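Local atomic coordinates of DUF3863 domain-containing protein (Parabacteroides distasonis, PDB entry 3LM3), a protein that is of unknown function but probably acts as a glycoside hydrolase or a deacetylase. Residues N20-L25 with D316-T321; D216-D221 with A283-A288. All blocks are in the same frame, centred on the assembly; numbering follows the deposited sequence.

Contact 1: N20-L25 with D316-T321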
ATOM      1  N   ASN A  20       0.526  -9.803  16.722  1.00  8.86           N
ATOM      2  CA  ASN A  20      -0.136 -10.519  15.649  1.00  8.78           C
ATOM      3  C   ASN A  20       0.436 -10.154  14.281  1.00  7.43           C
ATOM      4  O   ASN A  20       1.083  -9.108  14.102  1.00  7.80           O
ATOM      5  CB  ASN A  20      -1.643 -10.239  15.694  1.00  9.07           C
ATOM      6  CG  ASN A  20      -2.374 -11.073  16.713  1.00 14.59           C
ATOM      7  OD1 ASN A  20      -2.175 -12.297  16.788  1.00 16.62           O
ATOM      8  ND2 ASN A  20      -3.259 -10.434  17.481  1.00 15.30           N
ATOM      9  N   ARG A  21       0.184 -11.044  13.329  1.00  6.80           N
ATOM     10  CA  ARG A  21       0.574 -10.915  11.922  1.00  7.23           C
ATOM     11  C   ARG A  21      -0.698 -10.793  11.091  1.00  8.23           C
ATOM     12  O   ARG A  21      -1.648 -11.546  11.319  1.00  8.50           O
ATOM     13  CB  ARG A  21       1.374 -12.150  11.496  1.00  7.37           C
ATOM     14  CG  ARG A  21       2.674 -12.328  12.217  1.00  7.55           C
ATOM     15  CD  ARG A  21       3.319 -13.653  11.870  1.00  7.21           C
ATOM     16  NE  ARG A  21       4.635 -13.791  12.470  1.00  8.66           N
ATOM     17  CZ  ARG A  21       4.871 -14.193  13.704  1.00 12.87           C
ATOM     18  NH1 ARG A  21       3.886 -14.520  14.517  1.00 12.84           N
ATOM     19  NH2 ARG A  21       6.135 -14.267  14.125  1.00 16.93           N
ATOM     20  N   PHE A  22      -0.725  -9.824  10.178  1.00  6.94           N
ATOM     21  CA  PHE A  22      -1.896  -9.517   9.389  1.00  7.58           C
ATOM     22  C   PHE A  22      -1.551  -9.418   7.916  1.00  6.74           C
ATOM     23  O   PHE A  22      -0.524  -8.850   7.560  1.00  7.69           O
ATOM     24  CB  PHE A  22      -2.464  -8.174   9.784  1.00  7.59           C
ATOM     25  CG  PHE A  22      -2.919  -8.122  11.214  1.00  7.68           C
ATOM     26  CD1 PHE A  22      -4.196  -8.512  11.543  1.00  9.87           C
ATOM     27  CD2 PHE A  22      -2.064  -7.729  12.225  1.00  8.02           C
ATOM     28  CE1 PHE A  22      -4.609  -8.493  12.870  1.00  9.41           C
ATOM     29  CE2 PHE A  22      -2.460  -7.753  13.569  1.00  8.09           C
ATOM     30  CZ  PHE A  22      -3.762  -8.109  13.871  1.00  9.16           C
ATOM     31  N   VAL A  23      -2.452  -9.954   7.084  1.00  6.82           N
ATOM     32  CA  VAL A  23      -2.443  -9.700   5.641  1.00  6.56           C
ATOM     33  C   VAL A  23      -3.767  -9.040   5.290  1.00  6.51           C
ATOM     34  O   VAL A  23      -4.834  -9.590   5.605  1.00  6.91           O
ATOM     35  CB  VAL A  23      -2.279 -10.972   4.794  1.00  7.66           C
ATOM     36  CG1 VAL A  23      -2.490 -10.676   3.292  1.00  8.84           C
ATOM     37  CG2 VAL A  23      -0.921 -11.633   5.037  1.00  8.21           C
ATOM     38  N   THR A  24      -3.698  -7.895   4.628  1.00  6.92           N
ATOM     39  CA  THR A  24      -4.880  -7.228   4.109  1.00  6.86           C
ATOM     40  C   THR A  24      -4.831  -7.267   2.592  1.00  7.39           C
ATOM     41  O   THR A  24      -3.963  -6.630   1.982  1.00  7.11           O
ATOM     42  CB  THR A  24      -5.002  -5.794   4.605  1.00  6.96           C
ATOM     43  OG1 THR A  24      -3.846  -5.025   4.246  1.00  7.10           O
ATOM     44  CG2 THR A  24      -5.176  -5.726   6.127  1.00  7.59           C
ATOM     45  N   LEU A  25      -5.750  -8.005   1.975  1.00  6.39           N
ATOM     46  CA  LEU A  25      -5.893  -8.085   0.535  1.00  6.87           C
ATOM     47  C   LEU A  25      -7.098  -7.295   0.078  1.00  6.02           C
ATOM     48  O   LEU A  25      -8.158  -7.317   0.714  1.00  7.30           O
ATOM     49  CB  LEU A  25      -6.120  -9.533   0.096  1.00  6.01           C
ATOM     50  CG  LEU A  25      -6.500  -9.769  -1.369  1.00  6.60           C
ATOM     51  CD1 LEU A  25      -5.369  -9.365  -2.309  1.00  9.32           C
ATOM     52  CD2 LEU A  25      -6.901 -11.249  -1.595  1.00  7.76           C
ATOM     53  N   ASP A 316      -0.626 -18.456  12.457  1.00  9.42           N
ATOM     54  CA  ASP A 316      -1.610 -17.616  13.135  1.00 11.70           C
ATOM     55  C   ASP A 316      -1.861 -16.286  12.410  1.00  9.67           C
ATOM     56  O   ASP A 316      -2.544 -15.418  12.952  1.00 10.93           O
ATOM     57  CB  ASP A 316      -1.232 -17.399  14.605  1.00 14.80           C
ATOM     58  CG  ASP A 316      -1.282 -18.701  15.438  1.00 23.40           C
ATOM     59  OD1 ASP A 316      -2.108 -19.606  15.139  1.00 23.66           O
ATOM     60  OD2 ASP A 316      -0.502 -18.810  16.417  1.00 30.13           O
ATOM     61  N   THR A 317      -1.319 -16.130  11.205  1.00  8.60           N
ATOM     62  CA  THR A 317      -1.578 -14.921  10.421  1.00  8.58           C
ATOM     63  C   THR A 317      -3.063 -14.725  10.201  1.00  9.34           C
ATOM     64  O   THR A 317      -3.777 -15.660   9.840  1.00  9.31           O
ATOM     65  CB  THR A 317      -0.902 -14.987   9.044  1.00  7.56           C
ATOM     66  OG1 THR A 317       0.509 -15.202   9.221  1.00  9.97           O
ATOM     67  CG2 THR A 317      -1.116 -13.721   8.205  1.00  8.93           C
ATOM     68  N   HIS A 318      -3.541 -13.497  10.410  1.00  7.23           N
ATOM     69  CA  HIS A 318      -4.931 -13.133  10.196  1.00  7.95           C
ATOM     70  C   HIS A 318      -5.071 -12.434   8.857  1.00  7.48           C
ATOM     71  O   HIS A 318      -4.416 -11.398   8.629  1.00  8.27           O
ATOM     72  CB  HIS A 318      -5.401 -12.190  11.298  1.00  9.16           C
ATOM     73  CG  HIS A 318      -5.311 -12.788  12.658  1.00  8.62           C
ATOM     74  ND1 HIS A 318      -6.234 -13.698  13.116  1.00 13.02           N
ATOM     75  CD2 HIS A 318      -4.412 -12.615  13.657  1.00 11.81           C
ATOM     76  CE1 HIS A 318      -5.908 -14.053  14.352  1.00 14.95           C
ATOM     77  NE2 HIS A 318      -4.806 -13.421  14.706  1.00 13.50           N
ATOM     78  N   PHE A 319      -5.911 -12.979   7.982  1.00  7.19           N
ATOM     79  CA  PHE A 319      -6.266 -12.368   6.722  1.00  7.64           C
ATOM     80  C   PHE A 319      -7.550 -11.578   6.973  1.00  8.19           C
ATOM     81  O   PHE A 319      -8.620 -12.154   7.151  1.00  7.80           O
ATOM     82  CB  PHE A 319      -6.472 -13.410   5.615  1.00  7.46           C
ATOM     83  CG  PHE A 319      -5.167 -13.990   5.074  1.00  8.30           C
ATOM     84  CD1 PHE A 319      -4.393 -14.888   5.803  1.00  9.44           C
ATOM     85  CD2 PHE A 319      -4.694 -13.577   3.849  1.00  8.70           C
ATOM     86  CE1 PHE A 319      -3.186 -15.389   5.252  1.00  9.31           C
ATOM     87  CE2 PHE A 319      -3.513 -14.079   3.316  1.00 10.11           C
ATOM     88  CZ  PHE A 319      -2.761 -14.968   4.038  1.00  8.32           C
ATOM     89  N   VAL A 320      -7.392 -10.257   7.008  1.00  7.54           N
ATOM     90  CA  VAL A 320      -8.482  -9.346   7.393  1.00  8.11           C
ATOM     91  C   VAL A 320      -8.625  -8.237   6.366  1.00  7.74           C
ATOM     92  O   VAL A 320      -7.777  -8.051   5.493  1.00  7.76           O
ATOM     93  CB  VAL A 320      -8.254  -8.762   8.814  1.00  7.64           C
ATOM     94  CG1 VAL A 320      -8.079  -9.909   9.833  1.00  9.05           C
ATOM     95  CG2 VAL A 320      -7.058  -7.839   8.857  1.00  9.69           C
ATOM     96  N   THR A 321      -9.727  -7.502   6.465  1.00  6.87           N
ATOM     97  CA  THR A 321      -9.970  -6.413   5.539  1.00  5.58           C
ATOM     98  C   THR A 321      -9.037  -5.223   5.820  1.00  6.89           C
ATOM     99  O   THR A 321      -8.528  -5.078   6.939  1.00  7.20           O
ATOM    100  CB  THR A 321     -11.428  -5.944   5.546  1.00  7.05           C
ATOM    101  OG1 THR A 321     -11.655  -5.148   6.718  1.00  8.29           O
ATOM    102  CG2 THR A 321     -12.407  -7.112   5.501  1.00  6.88           C
TER
HETATM  103  O   HOH W   1      -1.188 -13.424  14.334  1.00  9.53           O
HETATM  104  O   HOH W   2      -3.704 -14.871  16.917  1.00 34.66           O

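Contact 2: D216-D221 with A283-A288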
ATOM      1  N   ASP A 216      -0.506   1.828   3.313  1.00  7.64           N
ATOM      2  CA  ASP A 216       0.089   1.277   2.090  1.00  6.61           C
ATOM      3  C   ASP A 216      -0.808   0.238   1.422  1.00  7.28           C
ATOM      4  O   ASP A 216      -1.653  -0.381   2.078  1.00  7.53           O
ATOM      5  CB  ASP A 216       1.439   0.659   2.443  1.00  7.28           C
ATOM      6  CG  ASP A 216       2.357   0.431   1.241  1.00  7.66           C
ATOM      7  OD1 ASP A 216       2.144   1.002   0.129  1.00  8.33           O
ATOM      8  OD2 ASP A 216       3.314  -0.378   1.415  1.00  8.54           O
ATOM      9  N   GLY A 217      -0.579   0.021   0.134  1.00  6.55           N
ATOM     10  CA  GLY A 217      -1.355  -0.895  -0.697  1.00  6.78           C
ATOM     11  C   GLY A 217      -0.683  -2.219  -1.055  1.00  6.03           C
ATOM     12  O   GLY A 217      -1.361  -3.241  -1.162  1.00  7.56           O
ATOM     13  N   TRP A 218       0.634  -2.181  -1.327  1.00  7.26           N
ATOM     14  CA  TRP A 218       1.423  -3.348  -1.702  1.00  7.27           C
ATOM     15  C   TRP A 218       2.743  -3.372  -0.946  1.00  6.46           C
ATOM     16  O   TRP A 218       3.604  -2.509  -1.136  1.00  7.99           O
ATOM     17  CB  TRP A 218       1.774  -3.362  -3.198  1.00  7.58           C
ATOM     18  CG  TRP A 218       0.685  -3.365  -4.210  1.00  8.59           C
ATOM     19  CD1 TRP A 218       0.238  -4.446  -4.915  1.00  9.29           C
ATOM     20  CD2 TRP A 218      -0.053  -2.243  -4.685  1.00  9.71           C
ATOM     21  NE1 TRP A 218      -0.734  -4.062  -5.793  1.00 10.15           N
ATOM     22  CE2 TRP A 218      -0.917  -2.709  -5.692  1.00  9.20           C
ATOM     23  CE3 TRP A 218      -0.054  -0.887  -4.369  1.00 10.99           C
ATOM     24  CZ2 TRP A 218      -1.804  -1.869  -6.360  1.00 11.36           C
ATOM     25  CZ3 TRP A 218      -0.933  -0.045  -5.049  1.00 14.40           C
ATOM     26  CH2 TRP A 218      -1.801  -0.553  -6.026  1.00 13.92           C
ATOM     27  N   THR A 219       2.972  -4.382  -0.141  1.00  7.97           N
ATOM     28  CA  THR A 219       4.233  -4.486   0.587  1.00  7.76           C
ATOM     29  C   THR A 219       5.387  -4.664  -0.401  1.00  6.63           C
ATOM     30  O   THR A 219       5.380  -5.593  -1.208  1.00  7.77           O
ATOM     31  CB  THR A 219       4.189  -5.642   1.573  1.00  8.06           C
ATOM     32  OG1 THR A 219       3.096  -5.433   2.485  1.00  8.53           O
ATOM     33  CG2 THR A 219       5.523  -5.778   2.337  1.00  7.65           C
HETATM   34  N   MSE A 220       6.377  -3.786  -0.277  1.00  6.54           N
HETATM   35  CA  MSE A 220       7.565  -3.802  -1.125  1.00  6.11           C
HETATM   36  C   MSE A 220       8.715  -4.605  -0.542  1.00  6.77           C
HETATM   37  O   MSE A 220       8.916  -4.649   0.673  1.00  7.17           O
HETATM   38  CB  MSE A 220       8.072  -2.390  -1.351  1.00  7.30           C
HETATM   39  CG  MSE A 220       7.164  -1.525  -2.165  1.00  8.66           C
HETATM   40 SE   MSE A 220       6.946  -2.154  -3.967  0.75 12.91          SE
HETATM   41  CE  MSE A 220       5.358  -3.127  -3.759  1.00 20.81           C
ATOM     42  N   ASP A 221       9.515  -5.172  -1.443  1.00  7.00           N
ATOM     43  CA  ASP A 221      10.867  -5.587  -1.074  1.00  6.15           C
ATOM     44  C   ASP A 221      11.658  -4.289  -1.043  1.00  6.90           C
ATOM     45  O   ASP A 221      11.848  -3.642  -2.068  1.00  7.34           O
ATOM     46  CB  ASP A 221      11.393  -6.562  -2.110  1.00  5.63           C
ATOM     47  CG  ASP A 221      12.800  -7.074  -1.773  1.00  6.57           C
ATOM     48  OD1 ASP A 221      13.592  -6.277  -1.215  1.00  7.33           O
ATOM     49  OD2 ASP A 221      13.106  -8.278  -2.043  1.00  7.39           O
ATOM     50  N   ALA A 283       0.374  -5.872   3.030  1.00  6.37           N
ATOM     51  CA  ALA A 283      -0.723  -5.355   2.211  1.00  6.44           C
ATOM     52  C   ALA A 283      -0.607  -5.842   0.790  1.00  5.85           C
ATOM     53  O   ALA A 283       0.509  -5.956   0.253  1.00  6.74           O
ATOM     54  CB  ALA A 283      -0.705  -3.828   2.204  1.00  7.06           C
ATOM     55  N   ASN A 284      -1.723  -6.142   0.136  1.00  6.70           N
ATOM     56  CA  ASN A 284      -1.645  -6.546  -1.271  1.00  6.53           C
ATOM     57  C   ASN A 284      -2.944  -6.208  -1.970  1.00  7.90           C
ATOM     58  O   ASN A 284      -4.004  -6.141  -1.356  1.00  8.04           O
ATOM     59  CB  ASN A 284      -1.341  -8.036  -1.375  1.00  6.93           C
ATOM     60  CG  ASN A 284      -0.521  -8.416  -2.606  1.00  7.25           C
ATOM     61  OD1 ASN A 284      -0.271  -7.608  -3.501  1.00  7.72           O
ATOM     62  ND2 ASN A 284      -0.076  -9.693  -2.626  1.00  8.02           N
ATOM     63  N   ILE A 285      -2.829  -5.942  -3.266  1.00  7.94           N
ATOM     64  CA  ILE A 285      -3.964  -5.600  -4.139  1.00  6.90           C
ATOM     65  C   ILE A 285      -3.831  -6.450  -5.392  1.00  7.79           C
ATOM     66  O   ILE A 285      -2.792  -6.409  -6.056  1.00  8.74           O
ATOM     67  CB  ILE A 285      -4.031  -4.117  -4.488  1.00  7.53           C
ATOM     68  CG1 ILE A 285      -4.224  -3.278  -3.216  1.00  8.43           C
ATOM     69  CG2 ILE A 285      -5.174  -3.855  -5.511  1.00  8.69           C
ATOM     70  CD1 ILE A 285      -4.036  -1.760  -3.405  1.00 10.16           C
ATOM     71  N   TRP A 286      -4.839  -7.246  -5.684  1.00  7.50           N
ATOM     72  CA  TRP A 286      -4.930  -8.071  -6.892  1.00  6.65           C
ATOM     73  C   TRP A 286      -6.117  -7.602  -7.705  1.00  8.36           C
ATOM     74  O   TRP A 286      -7.264  -7.617  -7.235  1.00 10.00           O
ATOM     75  CB  TRP A 286      -5.148  -9.543  -6.561  1.00  8.52           C
ATOM     76  CG  TRP A 286      -3.997 -10.271  -5.927  1.00  7.27           C
ATOM     77  CD1 TRP A 286      -3.185  -9.815  -4.909  1.00  8.52           C
ATOM     78  CD2 TRP A 286      -3.491 -11.565  -6.270  1.00  6.24           C
ATOM     79  NE1 TRP A 286      -2.247 -10.764  -4.603  1.00  9.22           N
ATOM     80  CE2 TRP A 286      -2.400 -11.839  -5.430  1.00  7.11           C
ATOM     81  CE3 TRP A 286      -3.813 -12.507  -7.254  1.00  9.23           C
ATOM     82  CZ2 TRP A 286      -1.686 -13.026  -5.499  1.00  9.62           C
ATOM     83  CZ3 TRP A 286      -3.111 -13.683  -7.294  1.00 10.56           C
ATOM     84  CH2 TRP A 286      -2.062 -13.932  -6.446  1.00 10.94           C
ATOM     85  N   GLU A 287      -5.898  -7.218  -8.946  1.00  7.65           N
ATOM     86  CA  GLU A 287      -7.000  -6.817  -9.793  1.00  7.45           C
ATOM     87  C   GLU A 287      -7.697  -8.046 -10.358  1.00  8.46           C
ATOM     88  O   GLU A 287      -7.041  -8.969 -10.848  1.00  9.79           O
ATOM     89  CB  GLU A 287      -6.490  -5.953 -10.922  1.00  9.43           C
ATOM     90  CG  GLU A 287      -5.829  -4.641 -10.498  1.00 11.08           C
ATOM     91  CD  GLU A 287      -4.401  -4.761  -9.974  1.00 13.48           C
ATOM     92  OE1 GLU A 287      -3.731  -5.820 -10.110  1.00 10.73           O
ATOM     93  OE2 GLU A 287      -3.891  -3.740  -9.483  1.00 12.36           O
ATOM     94  N   ALA A 288      -9.023  -8.059 -10.249  1.00  6.71           N
ATOM     95  CA  ALA A 288      -9.825  -9.188 -10.739  1.00  7.92           C
ATOM     96  C   ALA A 288      -9.530  -9.491 -12.209  1.00  7.84           C
ATOM     97  O   ALA A 288      -9.550 -10.654 -12.619  1.00  8.89           O
ATOM     98  CB  ALA A 288     -11.283  -8.914 -10.547  1.00  8.39           C
TER

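Contact 1: N20-L25 with D316-T321
H318 N meets R21 O at 2.9 Å in an almost straight bond (177° at the hydrogen), the first of three backbone bonds that pair strand 21-25 with strand 318-320 in parallel. V23 N then donates to H318 O, and V23 O accepts from V320 N, so the two residues flanking F319 hold both polar backbone atoms of V23. V23 and F319 themselves lie side by side on one face of the sheet. V23 CB sits over a face of the phenyl ring, 3.9 Å from the F319 centroid, in a CH-pi contact. With CG1 anti to the backbone N (chi1 171°), both methyls of V23 also reach the ring: CG1 is 3.6 Å from F319 CE2, while CG2 comes near CZ and packs against T317 CG2 at 3.8 Å. On the other face F22 CD1 touches both H318 CB and V320 CG2, at 3.9 and 4.0 Å.

Where the pairing begins, packing gives way to polar links. N20 OD1 lies at the edge of the H318 imidazole, in its plane and 3.5 Å from NE2, with the amide turned nearly square to the ring. One water spans that gap, donating to N20 OD1 and hydrogen-bonding H318 NE2. Another donates to N20 OD1 and D316 O and accepts from R21 N, joining the two segments ahead of the first direct bond. N20 ND2 is hydrogen-bonded to T16 O, which helps fix the amide.

Strand 280-287 pairs with the other edge of strand 21-25, which is therefore an inner strand of the sheet. Helix 322-332, N-capped by T321, covers F22, T24 and V320 with F322, F325 and L328; F270 of helix 255-277 packs against V23 and T317.

Contact 2: D216-D221 with A283-A288
T219 and A283 hold the two backbones together, T219 N donating to A283 O at 2.9 Å and 161°, although 216-221 is irregular and forms no strand alongside 283-287. A283 N completes the exchange with a side chain: it donates to T219 OG1 at 2.8 Å. With OG1 beside its own backbone N (chi1 -58°), the threonine offers the hydroxyl on the same flank as its amide, so A283 is gripped through both its N and its O. A283 CB packs against two backbone carbonyls, 3.5 Å from G217 O and close to D216 O.

All this happens along a strand of the central parallel sheet, in a domain whose sheet and surrounding helices are consistent with the irregular beta/alpha barrels of the glycoside hydrolase/deacetylase superfamily. The loop follows strand 213-216 and leads into helix 222-225, which D221 N-caps.

W218 lays its indole across I285 at about a right angle. I285 CD1 stands over the six-membered ring, 3.7 Å from its centroid and 13° off the normal, while I285 CB lies 3.6 Å from W218 CE2. NE1 gives a weak, bent bond to I285 O. At the edge of the indole, near its plane, E287 OE2 comes within 4.2 Å of W218 CZ2, though its hydrogen bond goes to Y112 OH. An alanine in place of W218 would probably uncover I285 CD1 and leave I285 O without its weak indole donor. N284 OD1 lies 3.5 Å from W218 CD1, and N284 ND2 is bonded to V244 O.

How the contacts relate
Both contacts are buried and meet in one sheet, where strands 21-29 and 280-287 are neighbours; T24 O and N284 N, 2.9 Å apart, probably share a hydrogen bond across the seam, and L25 packs against W286. Contact 2 is nested within the chain loop that contact 1 closes and lies nearer the centre of the chain, about 6 Å from it against 14 Å. Contact 1 is parallel strand pairing that gives way, at N20, D316 and H318, to waters and more exposed polar groups. Contact 2 joins a strand to an irregular loop instead, so one backbone bond is supplemented by a threonine hydroxyl and, weakly, by an indole N-H.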